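Acetoacetate decarboxylase (Sphingomonas wittichii, PDB 5UPB) is an acetoacetate decarboxylase-like enzyme, probably acting on small keto acids through a Schiff base on a lysine. Local coordinates at residues L32-A37 and E230-H235; A79-A84 and V103-E108; H154-F159 and S223-A228; S197-V202 and T253-L258. All coordinates share one frame; numbering follows the deposited sequence.

Interaction 1 (L32-A37 and E230-H235); sequences LRCDPA and ECFADH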
loop_
_atom_site.group_PDB
_atom_site.type_symbol
_atom_site.label_atom_id
_atom_site.label_comp_id
_atom_site.label_asym_id
_atom_site.label_seq_id
_atom_site.Cartn_x
_atom_site.Cartn_y
_atom_site.Cartn_z
ATOM N N LEU A 32 19.505 22.547 -4.742
ATOM C CA LEU A 32 20.434 22.505 -3.624
ATOM C C LEU A 32 21.857 22.559 -4.147
ATOM O O LEU A 32 22.135 22.199 -5.296
ATOM C CB LEU A 32 20.334 21.197 -2.821
ATOM C CG LEU A 32 18.981 20.658 -2.450
ATOM C CD1 LEU A 32 19.224 19.279 -1.917
ATOM C CD2 LEU A 32 18.364 21.569 -1.425
ATOM N N ARG A 33 22.777 22.878 -3.245
ATOM C CA ARG A 33 24.206 22.745 -3.507
ATOM C C ARG A 33 24.804 21.963 -2.350
ATOM O O ARG A 33 24.574 22.307 -1.190
ATOM C CB ARG A 33 24.906 24.093 -3.664
ATOM C CG ARG A 33 26.387 23.967 -4.083
ATOM C CD ARG A 33 27.031 25.323 -4.373
ATOM N NE ARG A 33 26.278 26.083 -5.380
ATOM C CZ ARG A 33 25.710 27.274 -5.184
ATOM N NH1 ARG A 33 25.805 27.901 -4.013
ATOM N NH2 ARG A 33 25.048 27.849 -6.180
ATOM N N CYS A 34 25.476 20.866 -2.665
ATOM C CA CYS A 34 26.213 20.073 -1.694
ATOM C C CYS A 34 27.692 20.157 -2.019
ATOM O O CYS A 34 28.108 20.773 -3.012
ATOM C CB CYS A 34 25.757 18.602 -1.693
ATOM S SG CYS A 34 24.033 18.347 -1.331
ATOM N N ASP A 35 28.485 19.571 -1.141
ATOM C CA ASP A 35 29.927 19.467 -1.337
ATOM C C ASP A 35 30.194 18.622 -2.580
ATOM O O ASP A 35 29.861 17.427 -2.585
ATOM C CB ASP A 35 30.555 18.836 -0.094
ATOM C CG ASP A 35 32.065 18.777 -0.154
ATOM O OD1 ASP A 35 32.649 19.202 -1.171
ATOM O OD2 ASP A 35 32.669 18.316 0.837
ATOM N N PRO A 36 30.825 19.163 -3.624
ATOM C CA PRO A 36 31.022 18.347 -4.828
ATOM C C PRO A 36 31.771 17.048 -4.559
ATOM O O PRO A 36 31.502 16.046 -5.231
ATOM C CB PRO A 36 31.806 19.286 -5.762
ATOM C CG PRO A 36 31.507 20.656 -5.289
ATOM C CD PRO A 36 31.340 20.537 -3.803
ATOM N N ALA A 37 32.663 17.012 -3.562
ATOM C CA ALA A 37 33.449 15.799 -3.333
ATOM C C ALA A 37 32.564 14.657 -2.854
ATOM O O ALA A 37 32.742 13.510 -3.285
ATOM C CB ALA A 37 34.567 16.080 -2.327
ATOM N N GLU A 230 22.476 10.709 3.797
ATOM C CA GLU A 230 23.435 11.623 4.395
ATOM C C GLU A 230 24.372 12.232 3.351
ATOM O O GLU A 230 25.001 13.252 3.631
ATOM C CB GLU A 230 24.238 10.898 5.485
ATOM C CG GLU A 230 23.416 10.617 6.761
ATOM C CD GLU A 230 22.418 9.433 6.624
ATOM O OE1 GLU A 230 22.556 8.600 5.690
ATOM O OE2 GLU A 230 21.486 9.341 7.462
ATOM N N CYS A 231 24.535 11.603 2.185
ATOM C CA CYS A 231 25.366 12.177 1.131
ATOM C C CYS A 231 24.867 13.548 0.659
ATOM O O CYS A 231 25.661 14.334 0.130
ATOM C CB CYS A 231 25.434 11.205 -0.041
ATOM S SG CYS A 231 26.214 9.667 0.379
ATOM N N PHE A 232 23.586 13.855 0.864
ATOM C CA PHE A 232 22.986 15.120 0.460
ATOM C C PHE A 232 22.719 16.031 1.650
ATOM O O PHE A 232 22.084 17.070 1.499
ATOM C CB PHE A 232 21.696 14.869 -0.324
ATOM C CG PHE A 232 21.922 14.252 -1.690
ATOM C CD1 PHE A 232 21.976 12.885 -1.852
ATOM C CD2 PHE A 232 22.042 15.051 -2.814
ATOM C CE1 PHE A 232 22.180 12.322 -3.101
ATOM C CE2 PHE A 232 22.247 14.496 -4.065
ATOM C CZ PHE A 232 22.312 13.128 -4.209
ATOM N N ALA A 233 23.225 15.682 2.825
ATOM C CA ALA A 233 22.765 16.279 4.072
ATOM C C ALA A 233 23.302 17.692 4.245
ATOM O O ALA A 233 22.584 18.583 4.712
ATOM C CB ALA A 233 23.182 15.408 5.265
ATOM N N ASP A 234 24.566 17.917 3.922
ATOM C CA ASP A 234 25.172 19.209 4.224
ATOM C C ASP A 234 24.995 20.080 2.991
ATOM O O ASP A 234 25.842 20.108 2.094
ATOM C CB ASP A 234 26.635 19.036 4.603
ATOM C CG ASP A 234 27.279 20.329 5.025
ATOM O OD1 ASP A 234 26.650 21.070 5.807
ATOM O OD2 ASP A 234 28.414 20.602 4.583
ATOM N N HIS A 235 23.846 20.751 2.901
ATOM C CA HIS A 235 23.509 21.436 1.664
ATOM C C HIS A 235 23.146 22.885 1.943
ATOM O O HIS A 235 22.833 23.285 3.066
ATOM C CB HIS A 235 22.364 20.758 0.926
ATOM C CG HIS A 235 21.127 20.629 1.747
ATOM N ND1 HIS A 235 20.658 19.416 2.201
ATOM C CD2 HIS A 235 20.278 21.569 2.225
ATOM C CE1 HIS A 235 19.559 19.614 2.910
ATOM N NE2 HIS A 235 19.310 20.911 2.944
HETATM O O HOH W 1 27.625 18.821 0.994
#
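Cys34 and His235 meet where strand 21-34 runs beside strand 235-249, two antiparallel neighbours in the beta framework of the acetoacetate decarboxylase-like fold. SG of Cys34 rests against CB of His235 at 3.7 Å and makes an equally close approach to the carbonyl O of Phe232. The same sulfur lies obliquely off the Phe232 ring, 4.1 Å from CD2, a sulfur-aromatic contact. Across the backbones, CA of His235 approaches Arg33 O at 3.2 Å in a C-H...O contact. Leu32 lays CD2 over one face of the imidazole, near the rim, 4.1 Å from CD2 of His235. With chi1 at 57°, the ring is fixed by its ND1, which turns back along its own segment and donates to Phe232 O (2.8 Å, 169°), the oxygen lying in the ring plane. Replacing the histidine with an alanine is likely to cost Phe232 O this ring donor and to remove the flat surface against which Leu32 packs. Further out, Ile219 and Leu221 of strand 206-221 touch the histidine, while Phe232 packs on Leu39 and Leu42 of helix 36-42 and Leu86 and Ile88 of strand 80-92. NH1 of Arg33 forms a salt bridge with Glu236. At the start of helix 36-42, Asp35 is the N-cap, its OD1 accepting from Ala37 N at 3.2 Å from above the carboxylate plane.

Interaction 2 (A79-A84 and V103-E108); sequences AVYNEA and VWVDKE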
loop_
_atom_site.group_PDB
_atom_site.type_symbol
_atom_site.label_atom_id
_atom_site.label_comp_id
_atom_site.label_asym_id
_atom_site.label_seq_id
_atom_site.Cartn_x
_atom_site.Cartn_y
_atom_site.Cartn_z
ATOM N N ALA A 79 -0.933 3.397 -15.816
ATOM C CA ALA A 79 -0.758 4.633 -16.582
ATOM C C ALA A 79 -0.300 5.809 -15.742
ATOM O O ALA A 79 -0.030 6.903 -16.311
ATOM C CB ALA A 79 -2.077 4.996 -17.262
ATOM N N VAL A 80 -0.181 5.631 -14.418
ATOM C CA VAL A 80 0.197 6.712 -13.513
ATOM C C VAL A 80 1.171 6.187 -12.500
ATOM O O VAL A 80 1.105 5.018 -12.092
ATOM C CB VAL A 80 -1.012 7.348 -12.784
ATOM C CG1 VAL A 80 -1.892 8.111 -13.784
ATOM C CG2 VAL A 80 -1.851 6.291 -12.068
ATOM N N TYR A 81 2.069 7.065 -12.079
ATOM C CA TYR A 81 2.973 6.742 -10.984
ATOM C C TYR A 81 3.485 8.023 -10.353
ATOM O O TYR A 81 3.457 9.088 -10.958
ATOM C CB TYR A 81 4.121 5.880 -11.453
ATOM C CG TYR A 81 5.100 6.556 -12.388
ATOM C CD1 TYR A 81 4.895 6.535 -13.767
ATOM C CD2 TYR A 81 6.235 7.197 -11.907
ATOM C CE1 TYR A 81 5.813 7.108 -14.641
ATOM C CE2 TYR A 81 7.150 7.808 -12.800
ATOM C CZ TYR A 81 6.941 7.719 -14.146
ATOM O OH TYR A 81 7.814 8.272 -15.065
ATOM N N ASN A 82 3.953 7.893 -9.119
ATOM C CA ASN A 82 4.623 8.981 -8.440
ATOM C C ASN A 82 6.087 8.639 -8.265
ATOM O O ASN A 82 6.453 7.468 -8.093
ATOM C CB ASN A 82 3.990 9.245 -7.092
ATOM C CG ASN A 82 2.525 9.465 -7.211
ATOM O OD1 ASN A 82 2.101 10.464 -7.771
ATOM N ND2 ASN A 82 1.746 8.462 -6.845
ATOM N N GLU A 83 6.900 9.679 -8.216
ATOM C CA GLU A 83 8.339 9.494 -8.158
ATOM C C GLU A 83 9.007 10.621 -7.393
ATOM O O GLU A 83 8.610 11.792 -7.498
ATOM C CB GLU A 83 8.908 9.417 -9.561
ATOM C CG GLU A 83 10.399 9.182 -9.636
ATOM C CD GLU A 83 10.845 8.888 -11.076
ATOM O OE1 GLU A 83 10.679 7.736 -11.523
ATOM O OE2 GLU A 83 11.319 9.805 -11.778
ATOM N N ALA A 84 10.031 10.244 -6.606
ATOM C CA ALA A 84 10.877 11.211 -5.921
ATOM C C ALA A 84 12.334 10.902 -6.238
ATOM O O ALA A 84 12.745 9.731 -6.318
ATOM C CB ALA A 84 10.624 11.159 -4.415
ATOM N N VAL A 103 16.479 7.434 -6.727
ATOM C CA VAL A 103 15.112 7.595 -7.210
ATOM C C VAL A 103 14.231 6.557 -6.533
ATOM O O VAL A 103 14.612 5.382 -6.434
ATOM C CB VAL A 103 15.039 7.423 -8.735
ATOM C CG1 VAL A 103 13.607 7.680 -9.260
ATOM C CG2 VAL A 103 16.040 8.348 -9.407
ATOM N N TRP A 104 13.052 6.989 -6.068
ATOM C CA TRP A 104 12.025 6.104 -5.525
ATOM C C TRP A 104 10.742 6.339 -6.317
ATOM O O TRP A 104 10.364 7.490 -6.557
ATOM C CB TRP A 104 11.785 6.347 -4.014
ATOM C CG TRP A 104 13.020 6.153 -3.137
ATOM C CD1 TRP A 104 13.369 5.010 -2.432
ATOM C CD2 TRP A 104 14.059 7.114 -2.875
ATOM N NE1 TRP A 104 14.543 5.225 -1.750
ATOM C CE2 TRP A 104 14.990 6.500 -2.010
ATOM C CE3 TRP A 104 14.288 8.431 -3.285
ATOM C CZ2 TRP A 104 16.127 7.150 -1.551
ATOM C CZ3 TRP A 104 15.425 9.086 -2.817
ATOM C CH2 TRP A 104 16.331 8.429 -1.949
ATOM N N VAL A 105 10.101 5.247 -6.748
ATOM C CA VAL A 105 8.903 5.287 -7.573
ATOM C C VAL A 105 7.922 4.306 -6.950
ATOM O O VAL A 105 8.306 3.411 -6.184
ATOM C CB VAL A 105 9.237 4.961 -9.066
ATOM C CG1 VAL A 105 9.696 3.503 -9.249
ATOM C CG2 VAL A 105 8.067 5.236 -9.976
ATOM N N ASP A 106 6.636 4.451 -7.274
ATOM C CA ASP A 106 5.659 3.558 -6.639
ATOM C C ASP A 106 4.994 2.584 -7.605
ATOM O O ASP A 106 3.966 2.006 -7.259
ATOM C CB ASP A 106 4.595 4.332 -5.854
ATOM C CG ASP A 106 3.785 5.294 -6.707
ATOM O OD1 ASP A 106 3.909 5.247 -7.928
ATOM O OD2 ASP A 106 2.961 6.040 -6.132
ATOM N N LYS A 107 5.570 2.371 -8.784
ATOM C CA LYS A 107 5.091 1.368 -9.723
ATOM C C LYS A 107 6.319 0.659 -10.282
ATOM O O LYS A 107 7.256 1.302 -10.752
ATOM C CB LYS A 107 4.262 2.012 -10.862
ATOM C CG LYS A 107 2.949 2.634 -10.424
ATOM C CD LYS A 107 1.964 1.574 -9.981
ATOM C CE LYS A 107 0.726 2.143 -9.299
ATOM N NZ LYS A 107 0.071 3.122 -10.262
ATOM N N GLU A 108 6.332 -0.666 -10.234
ATOM C CA GLU A 108 7.553 -1.362 -10.619
ATOM C C GLU A 108 7.790 -1.340 -12.119
ATOM O O GLU A 108 8.945 -1.513 -12.538
ATOM C CB GLU A 108 7.558 -2.818 -10.053
ATOM C CG GLU A 108 7.044 -3.909 -10.959
ATOM C CD GLU A 108 5.517 -3.888 -11.153
ATOM O OE1 GLU A 108 4.973 -2.886 -11.660
ATOM O OE2 GLU A 108 4.830 -4.882 -10.798
#
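Asn82 and Asp106 face each other with amide and carboxylate planes turned 71° apart, and both carboxylate oxygens are used. ND2 of Asn82 donates to OD2 of Asp106 at 2.8 Å, meeting it on the syn side and keeping the oxygen close to the amide plane. The backbone N of the same asparagine reaches OD1 of Asp106 at 2.9 Å, from above the carboxylate plane. Asp106 N returns a bond to Asn82 O, so the two residues are clasped by three bonds. Lys107 lies alongside Val80, pointing the same way; bends at chi2 (-68°) and chi4 (57°) curl the chain until NZ donates to Val80 O at 2.8 Å, and NZ also bonds Ala77 O. These clasps prolong the pairing of a beta hairpin, strands 80-92 and 95-105, beyond the point where the second strand ends. Inside the hairpin Glu83 and Val105 form a non-hydrogen-bonded pair, and Ala84 and Trp104 a hydrogen-bonded one, Ala84 N to Trp104 O and Trp104 N to Ala84 O, each 2.8 Å. On the Glu83 face, CG2 of Val105 presses tightly on CD2 of Tyr81 at 3.3 Å, oblique to the ring. The extended Glu83 carries its CD across CG1 of Val103 at 3.5 Å, and the carboxylate is taken by Tyr57 and Lys121. On the Trp104 face, CE3 of the indole brings its edge to Ala84 O at 3.6 Å.

Interaction 3 (H154-F159 and S223-A228); sequences HGFTLF and SAPDEA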
loop_
_atom_site.group_PDB
_atom_site.type_symbol
_atom_site.label_atom_id
_atom_site.label_comp_id
_atom_site.label_asym_id
_atom_site.label_seq_id
_atom_site.Cartn_x
_atom_site.Cartn_y
_atom_site.Cartn_z
ATOM N N HIS A 154 10.154 1.402 3.558
ATOM C CA HIS A 154 10.424 0.474 4.674
ATOM C C HIS A 154 10.062 1.096 6.016
ATOM O O HIS A 154 10.582 0.705 7.065
ATOM C CB HIS A 154 11.881 0.023 4.678
ATOM C CG HIS A 154 12.188 -1.043 3.671
ATOM N ND1 HIS A 154 13.481 -1.434 3.373
ATOM C CD2 HIS A 154 11.376 -1.794 2.892
ATOM C CE1 HIS A 154 13.446 -2.393 2.467
ATOM N NE2 HIS A 154 12.183 -2.621 2.148
ATOM N N GLY A 155 9.147 2.066 5.989
ATOM C CA GLY A 155 8.743 2.791 7.154
ATOM C C GLY A 155 9.579 4.019 7.474
ATOM O O GLY A 155 9.249 4.716 8.436
ATOM N N PHE A 156 10.645 4.303 6.713
ATOM C CA PHE A 156 11.511 5.437 6.984
ATOM C C PHE A 156 11.149 6.601 6.065
ATOM O O PHE A 156 11.114 6.444 4.844
ATOM C CB PHE A 156 12.975 5.087 6.770
ATOM C CG PHE A 156 13.452 3.907 7.604
ATOM C CD1 PHE A 156 13.807 4.073 8.918
ATOM C CD2 PHE A 156 13.500 2.637 7.046
ATOM C CE1 PHE A 156 14.226 2.988 9.674
ATOM C CE2 PHE A 156 13.925 1.551 7.795
ATOM C CZ PHE A 156 14.269 1.714 9.103
ATOM N N THR A 157 10.936 7.769 6.647
ATOM C CA THR A 157 10.877 8.973 5.827
ATOM C C THR A 157 12.209 9.145 5.106
ATOM O O THR A 157 13.276 9.149 5.725
ATOM C CB THR A 157 10.621 10.195 6.693
ATOM O OG1 THR A 157 9.467 9.969 7.531
ATOM C CG2 THR A 157 10.383 11.389 5.773
ATOM N N LEU A 158 12.149 9.302 3.791
ATOM C CA LEU A 158 13.358 9.524 3.006
ATOM C C LEU A 158 13.652 11.015 2.872
ATOM O O LEU A 158 14.733 11.481 3.253
ATOM C CB LEU A 158 13.192 8.896 1.628
ATOM C CG LEU A 158 12.948 7.373 1.648
ATOM C CD1 LEU A 158 12.365 6.959 0.294
ATOM C CD2 LEU A 158 14.226 6.648 1.986
ATOM N N PHE A 159 12.715 11.776 2.310
ATOM C CA PHE A 159 12.829 13.226 2.410
ATOM C C PHE A 159 11.467 13.871 2.234
ATOM O O PHE A 159 10.493 13.225 1.841
ATOM C CB PHE A 159 13.856 13.799 1.420
ATOM C CG PHE A 159 13.507 13.670 -0.041
ATOM C CD1 PHE A 159 12.809 14.683 -0.711
ATOM C CD2 PHE A 159 13.934 12.567 -0.774
ATOM C CE1 PHE A 159 12.529 14.584 -2.073
ATOM C CE2 PHE A 159 13.648 12.460 -2.137
ATOM C CZ PHE A 159 12.947 13.497 -2.791
ATOM N N SER A 223 16.643 9.619 7.239
ATOM C CA SER A 223 17.757 8.690 7.315
ATOM C C SER A 223 17.189 7.279 7.382
ATOM O O SER A 223 16.123 7.075 7.956
ATOM C CB SER A 223 18.595 8.993 8.574
ATOM O OG SER A 223 19.593 8.027 8.802
ATOM N N ALA A 224 17.879 6.328 6.759
ATOM C CA ALA A 224 17.462 4.932 6.801
ATOM C C ALA A 224 18.676 4.013 6.808
ATOM O O ALA A 224 19.703 4.333 6.199
ATOM C CB ALA A 224 16.554 4.608 5.606
ATOM N N PRO A 225 18.583 2.855 7.456
ATOM C CA PRO A 225 19.744 1.946 7.498
ATOM C C PRO A 225 20.138 1.401 6.130
ATOM O O PRO A 225 21.296 1.001 5.973
ATOM C CB PRO A 225 19.286 0.830 8.443
ATOM C CG PRO A 225 17.775 0.853 8.387
ATOM C CD PRO A 225 17.405 2.323 8.156
ATOM N N ASP A 226 19.230 1.381 5.138
ATOM C CA ASP A 226 19.515 0.853 3.799
ATOM C C ASP A 226 19.501 1.942 2.716
ATOM O O ASP A 226 19.286 1.667 1.529
ATOM C CB ASP A 226 18.542 -0.286 3.456
ATOM C CG ASP A 226 17.069 0.094 3.604
ATOM O OD1 ASP A 226 16.766 1.244 3.998
ATOM O OD2 ASP A 226 16.213 -0.785 3.356
ATOM N N GLU A 227 19.755 3.187 3.105
ATOM C CA GLU A 227 19.866 4.299 2.168
ATOM C C GLU A 227 21.111 5.080 2.530
ATOM O O GLU A 227 21.690 4.882 3.595
ATOM C CB GLU A 227 18.654 5.229 2.233
ATOM C CG GLU A 227 17.323 4.554 2.010
ATOM C CD GLU A 227 17.104 4.174 0.559
ATOM O OE1 GLU A 227 18.048 4.340 -0.262
ATOM O OE2 GLU A 227 15.980 3.718 0.223
ATOM N N ALA A 228 21.472 6.035 1.691
ATOM C CA ALA A 228 22.650 6.855 1.933
ATOM C C ALA A 228 22.304 8.328 1.783
ATOM O O ALA A 228 23.027 9.092 1.138
ATOM C CB ALA A 228 23.795 6.495 0.987
HETATM O O HOH W 2 13.912 9.127 8.421
#
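Phe156 and Ala224 bring their backbones no nearer than 6.0 Å between CA atoms, and a water spans the gap beside them, donating to Thr157 O at 2.8 Å and accepting from Ser223 N at 3.0 Å. From Ala224 to Glu227 the chain makes a type I beta turn, which sets Pro225 over the Phe156 ring. CD of Pro225 stands 3.6 Å from the ring centroid, 22° off its normal, a CH-pi contact, while CB of Ala224 packs on CG of Phe156 at 3.8 Å. With CG between its backbone N and carbonyl carbon (chi1 54°), Asp226 holds His154: ND1 donates to the syn lone pair of OD2 at 2.8 Å, the bond somewhat bent at 140°, with ring and carboxylate nearly coplanar. Arg153, and Asn75 of the second subunit, also grip OD2, tying the turn to its own chain and across an interface. CD2 of Leu158 lies against CG of Glu227 at 3.7 Å, and the carboxylate of Glu227 forms a salt bridge with Lys122. Leu158 and Phe159 form a classic beta bulge opposite Cys151 of strand 146-153, and the loop between strands 206-221 and 235-249 folds against this start of strand 156-166.

Interaction 4 (S197-V202 and T253-L258); sequences SELVEV and TRLESL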
loop_
_atom_site.group_PDB
_atom_site.type_symbol
_atom_site.label_atom_id
_atom_site.label_comp_id
_atom_site.label_asym_id
_atom_site.label_seq_id
_atom_site.Cartn_x
_atom_site.Cartn_y
_atom_site.Cartn_z
ATOM N N SER A 197 27.517 -3.353 -17.364
ATOM C CA SER A 197 27.810 -2.092 -16.684
ATOM C C SER A 197 28.212 -1.048 -17.725
ATOM O O SER A 197 29.323 -1.075 -18.261
ATOM C CB SER A 197 28.903 -2.268 -15.634
ATOM O OG SER A 197 29.121 -1.024 -14.980
ATOM N N GLU A 198 27.325 -0.106 -18.002
ATOM C CA GLU A 198 27.619 0.875 -19.044
ATOM C C GLU A 198 26.920 2.205 -18.774
ATOM O O GLU A 198 25.792 2.269 -18.266
ATOM C CB GLU A 198 27.222 0.362 -20.445
ATOM C CG GLU A 198 25.752 -0.084 -20.543
ATOM C CD GLU A 198 25.463 -0.980 -21.723
ATOM O OE1 GLU A 198 26.403 -1.516 -22.351
ATOM O OE2 GLU A 198 24.274 -1.212 -22.002
ATOM N N LEU A 199 27.636 3.267 -19.099
ATOM C CA LEU A 199 27.104 4.619 -19.037
ATOM C C LEU A 199 26.237 4.850 -20.256
ATOM O O LEU A 199 26.624 4.509 -21.379
ATOM C CB LEU A 199 28.274 5.611 -18.966
ATOM C CG LEU A 199 28.072 7.083 -18.639
ATOM C CD1 LEU A 199 27.661 7.217 -17.195
ATOM C CD2 LEU A 199 29.405 7.823 -18.873
ATOM N N VAL A 200 25.066 5.457 -20.031
ATOM C CA VAL A 200 24.113 5.722 -21.091
ATOM C C VAL A 200 23.681 7.182 -20.998
ATOM O O VAL A 200 23.845 7.836 -19.974
ATOM C CB VAL A 200 22.880 4.790 -21.005
ATOM C CG1 VAL A 200 23.285 3.338 -21.131
ATOM C CG2 VAL A 200 22.165 4.982 -19.665
ATOM N N GLU A 201 23.090 7.675 -22.078
ATOM C CA GLU A 201 22.606 9.061 -22.172
ATOM C C GLU A 201 21.185 9.059 -22.707
ATOM O O GLU A 201 20.896 8.322 -23.653
ATOM C CB GLU A 201 23.485 9.887 -23.104
ATOM C CG GLU A 201 23.132 11.342 -23.151
ATOM C CD GLU A 201 23.952 12.081 -24.177
ATOM O OE1 GLU A 201 24.758 11.449 -24.876
ATOM O OE2 GLU A 201 23.732 13.282 -24.343
ATOM N N VAL A 202 20.252 9.707 -21.997
ATOM C CA VAL A 202 18.892 9.860 -22.497
ATOM C C VAL A 202 18.703 11.311 -22.943
ATOM O O VAL A 202 19.032 12.242 -22.194
ATOM C CB VAL A 202 17.842 9.418 -21.472
ATOM C CG1 VAL A 202 18.046 10.121 -20.227
ATOM C CG2 VAL A 202 16.469 9.703 -21.984
ATOM N N THR A 253 20.912 5.878 -25.068
ATOM C CA THR A 253 22.035 5.474 -25.910
ATOM C C THR A 253 23.241 5.141 -25.052
ATOM O O THR A 253 23.608 5.879 -24.127
ATOM C CB THR A 253 22.412 6.593 -26.897
ATOM O OG1 THR A 253 21.283 6.908 -27.710
ATOM C CG2 THR A 253 23.561 6.161 -27.822
ATOM N N ARG A 254 23.901 4.060 -25.405
ATOM C CA ARG A 254 25.115 3.680 -24.704
ATOM C C ARG A 254 26.255 4.618 -25.087
ATOM O O ARG A 254 26.503 4.859 -26.270
ATOM C CB ARG A 254 25.485 2.235 -25.047
ATOM C CG ARG A 254 26.853 1.811 -24.549
ATOM C CD ARG A 254 27.178 0.404 -25.040
ATOM N NE ARG A 254 28.617 0.257 -25.222
ATOM C CZ ARG A 254 29.436 -0.253 -24.315
ATOM N NH1 ARG A 254 28.956 -0.697 -23.155
ATOM N NH2 ARG A 254 30.741 -0.319 -24.578
ATOM N N LEU A 255 26.982 5.107 -24.080
ATOM C CA LEU A 255 28.169 5.932 -24.262
ATOM C C LEU A 255 29.460 5.129 -24.184
ATOM O O LEU A 255 30.318 5.267 -25.051
ATOM C CB LEU A 255 28.216 7.035 -23.202
ATOM C CG LEU A 255 27.098 8.068 -23.236
ATOM C CD1 LEU A 255 27.155 8.927 -21.966
ATOM C CD2 LEU A 255 27.236 8.925 -24.485
ATOM N N GLU A 256 29.629 4.312 -23.147
ATOM C CA GLU A 256 30.859 3.559 -22.963
ATOM C C GLU A 256 30.636 2.548 -21.845
ATOM O O GLU A 256 29.733 2.713 -21.024
ATOM C CB GLU A 256 32.025 4.501 -22.629
ATOM C CG GLU A 256 31.856 5.265 -21.325
ATOM C CD GLU A 256 32.394 6.682 -21.388
ATOM O OE1 GLU A 256 32.499 7.241 -22.503
ATOM O OE2 GLU A 256 32.699 7.244 -20.314
ATOM N N SER A 257 31.465 1.512 -21.816
ATOM C CA SER A 257 31.455 0.590 -20.677
ATOM C C SER A 257 32.100 1.210 -19.443
ATOM O O SER A 257 32.908 2.141 -19.527
ATOM C CB SER A 257 32.190 -0.706 -21.000
ATOM O OG SER A 257 31.473 -1.446 -21.964
ATOM N N LEU A 258 31.731 0.663 -18.279
ATOM C CA LEU A 258 32.309 1.043 -16.989
ATOM C C LEU A 258 33.086 -0.119 -16.351
ATOM O O LEU A 258 32.848 -1.287 -16.672
ATOM C CB LEU A 258 31.219 1.519 -16.027
ATOM C CG LEU A 258 30.463 2.756 -16.480
ATOM C CD1 LEU A 258 29.707 3.362 -15.341
ATOM C CD2 LEU A 258 31.457 3.750 -17.053
#
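Glu198 OE1 is held by two groups, NH1 of Arg254 in a salt bridge at 2.8 Å and the hydroxyl of Thr194 of the second subunit. The arginine comes in on the anti side of the oxygen, its guanidinium turned 62° from the carboxylate plane, and the two side chains cross at about a right angle. Its NH1 and NH2 both donate end-on to Ser257 OG, each at 2.9 Å and in the guanidinium plane, which pins the rotation of the group. A leucine in its place would probably leave this carboxylate oxygen without its charged mate and the Ser257 hydroxyl free to turn. The strands that carry these residues, 196-202 and the C-terminal 253-257, pair antiparallel around a classic beta bulge: Leu255 and Glu256 both face Leu199, whose O takes a sound bond from Leu255 N at 2.8 Å and a weak one from Glu256 N. With CG anti to N (chi1 -169°), Leu199 projects on the side opposite Glu198, its CG 3.9 Å from CD1 of Leu255 and its CD2 alongside OE2 of Glu256. Leu255 also reaches Glu201, CD2 touching OE1 at 3.6 Å, while OE2 of that glutamate is paired with Arg95. Past the bulge, Leu258 N closes the ladder on Ser197 O at 3.0 Å.

Interactions 2 and 3 are the most closely coupled: NE1 of Trp104 probably donates to OE2 of Glu227 at 2.9 Å, and CB of Ala84 packs on CZ of Phe159 at 3.7 Å, though the centres are 17 Å apart. Interaction 3 also touches interaction 1, through a probable hydrogen bond from Ser223 OG to Glu230 OE2 at 2.7 Å, since both use the loop ahead of strand 235-249. Interaction 4 stands off, its nearest atoms about 11 Å from interaction 2 and 18 Å from interaction 3. Adjacent lysines are engaged from opposite hairpin faces, Lys121 by Glu83 and Lys122 by Glu227; one of such a pair carries the Schiff base in acetoacetate decarboxylase, so interaction 2 probably borders the active site.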